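PDB 1W3S: DNA repair protein RecO from Deinococcus radiodurans, which is probably involved in DNA repair and in recombination by the RecF pathway, and carries a zinc site. Local coordinates for residues A6-I11 / L27-G32. Numbering follows the deposited sequence.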
loop_
_atom_site.group_PDB
_atom_site.type_symbol
_atom_site.label_atom_id
_atom_site.label_comp_id
_atom_site.label_asym_id
_atom_site.label_seq_id
_atom_site.Cartn_x
_atom_site.Cartn_y
_atom_site.Cartn_z
ATOM N N ALA A 6 11.968 -22.381 -7.165
ATOM C CA ALA A 6 10.581 -21.969 -6.989
ATOM C C ALA A 6 10.121 -21.068 -8.128
ATOM O O ALA A 6 10.881 -20.226 -8.627
ATOM C CB ALA A 6 10.408 -21.262 -5.650
ATOM N N ASN A 7 8.875 -21.282 -8.545
ATOM C CA ASN A 7 8.195 -20.401 -9.481
ATOM C C ASN A 7 7.263 -19.494 -8.714
ATOM O O ASN A 7 6.516 -19.948 -7.846
ATOM C CB ASN A 7 7.412 -21.203 -10.505
ATOM C CG ASN A 7 8.281 -22.179 -11.233
ATOM O OD1 ASN A 7 8.494 -23.305 -10.769
ATOM N ND2 ASN A 7 8.825 -21.753 -12.363
ATOM N N ARG A 8 7.343 -18.204 -9.029
ATOM C CA ARG A 8 6.550 -17.182 -8.363
ATOM C C ARG A 8 6.049 -16.151 -9.370
ATOM O O ARG A 8 6.715 -15.830 -10.364
ATOM C CB ARG A 8 7.391 -16.487 -7.293
ATOM C CG ARG A 8 7.775 -17.365 -6.101
ATOM C CD ARG A 8 6.587 -17.820 -5.263
ATOM N NE ARG A 8 6.770 -17.588 -3.824
ATOM C CZ ARG A 8 6.818 -16.385 -3.243
ATOM N NH1 ARG A 8 6.723 -15.286 -3.974
ATOM N NH2 ARG A 8 6.981 -16.265 -1.926
ATOM N N SER A 9 4.852 -15.648 -9.116
ATOM C CA SER A 9 4.280 -14.588 -9.924
ATOM C C SER A 9 3.971 -13.439 -9.006
ATOM O O SER A 9 3.488 -13.646 -7.896
ATOM C CB SER A 9 3.022 -15.052 -10.647
ATOM O OG SER A 9 3.335 -15.479 -11.966
ATOM N N GLY A 10 4.276 -12.232 -9.469
ATOM C CA GLY A 10 4.042 -11.042 -8.680
ATOM C C GLY A 10 4.387 -9.738 -9.371
ATOM O O GLY A 10 4.780 -9.700 -10.540
ATOM N N ILE A 11 4.244 -8.659 -8.609
ATOM C CA ILE A 11 4.456 -7.321 -9.123
ATOM C C ILE A 11 5.713 -6.723 -8.499
ATOM O O ILE A 11 5.868 -6.742 -7.285
ATOM C CB ILE A 11 3.229 -6.466 -8.834
ATOM C CG1 ILE A 11 2.050 -6.965 -9.663
ATOM C CG2 ILE A 11 3.496 -4.973 -9.103
ATOM C CD1 ILE A 11 0.700 -6.603 -9.041
ATOM N N LEU A 27 9.371 -8.118 -4.936
ATOM C CA LEU A 27 8.079 -8.472 -5.510
ATOM C C LEU A 27 7.051 -8.704 -4.427
ATOM O O LEU A 27 7.381 -9.181 -3.351
ATOM C CB LEU A 27 8.170 -9.773 -6.311
ATOM C CG LEU A 27 9.012 -9.906 -7.581
ATOM C CD1 LEU A 27 8.381 -10.955 -8.510
ATOM C CD2 LEU A 27 9.127 -8.629 -8.308
ATOM N N LEU A 28 5.803 -8.368 -4.724
ATOM C CA LEU A 28 4.658 -8.853 -3.969
ATOM C C LEU A 28 4.017 -9.985 -4.767
ATOM O O LEU A 28 3.734 -9.836 -5.956
ATOM C CB LEU A 28 3.646 -7.742 -3.738
ATOM C CG LEU A 28 3.795 -6.870 -2.479
ATOM C CD1 LEU A 28 5.198 -6.887 -1.863
ATOM C CD2 LEU A 28 3.370 -5.433 -2.781
ATOM N N THR A 29 3.843 -11.130 -4.118
ATOM C CA THR A 29 3.211 -12.297 -4.738
ATOM C C THR A 29 2.083 -12.766 -3.834
ATOM O O THR A 29 2.022 -12.380 -2.672
ATOM C CB THR A 29 4.234 -13.440 -4.871
ATOM O OG1 THR A 29 4.600 -13.880 -3.559
ATOM C CG2 THR A 29 5.543 -12.950 -5.510
ATOM N N PRO A 30 1.215 -13.631 -4.327
ATOM C CA PRO A 30 0.204 -14.231 -3.455
ATOM C C PRO A 30 0.795 -14.927 -2.217
ATOM O O PRO A 30 0.147 -14.984 -1.172
ATOM C CB PRO A 30 -0.500 -15.223 -4.369
ATOM C CG PRO A 30 -0.259 -14.705 -5.758
ATOM C CD PRO A 30 1.097 -14.085 -5.722
ATOM N N GLN A 31 2.031 -15.411 -2.321
ATOM C CA GLN A 31 2.684 -16.088 -1.197
ATOM C C GLN A 31 3.514 -15.138 -0.343
ATOM O O GLN A 31 4.051 -15.539 0.689
ATOM C CB GLN A 31 3.538 -17.258 -1.685
ATOM C CG GLN A 31 2.717 -18.320 -2.409
ATOM C CD GLN A 31 2.390 -17.940 -3.847
ATOM O OE1 GLN A 31 3.215 -17.326 -4.552
ATOM N NE2 GLN A 31 1.175 -18.288 -4.289
ATOM N N GLY A 32 3.600 -13.877 -0.747
ATOM C CA GLY A 32 4.209 -12.859 0.102
ATOM C C GLY A 32 5.298 -12.100 -0.609
ATOM O O GLY A 32 5.545 -12.314 -1.790
#
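In the beta hairpin of strands 5-17 and 23-29, I11 and L28 form an antiparallel hydrogen-bonded pair at the end where the second strand runs into a turn. I11 N gives its hydrogen to L28 O (2.9 Å), and L28 N returns a bond to I11 O (3.0 Å). That same I11 O also takes a CA-H...O contact from L27 CA at 3.3 Å. The I11 and L28 side chains share one face of the sheet, where I11 packs on F113, F116, A117 and L120 of helix 110-125. One step back the strands run very close, with G10 CA 3.0 Å from L28 O; any CB at G10 would collide with that oxygen and with T29 CG2. The hairpin belongs to the N-terminal domain of RecO, whose family belongs to the OB-fold group; its strand 5-17 is also bonded to strand 55-61 through the backbones of A6, R8 and G10. Beyond the pair, T29-G32 is a type I beta turn leading into strand 32-38, and T29 OG1 donates in the carbonyl plane, on a lone pair, to G32 O, an oxygen that also accepts from T29 N. R8 bends over this turn. Its CG lies anti to its carbonyl carbon (chi1 -67°), and the chain bends at chi2 and chi3, so that Q31 CB lies over the rim of one guanidinium face while R8 CD passes Q31 OE1 at 3.5 Å. R8 NH1 comes near T29 OG1 at an angle too poor for a hydrogen bond. An alanine here has no guanidinium, and Q31 CB and the T29 side chain would probably be left without the flat group that lies against them. P30 CD rests against S9 O at 3.3 Å.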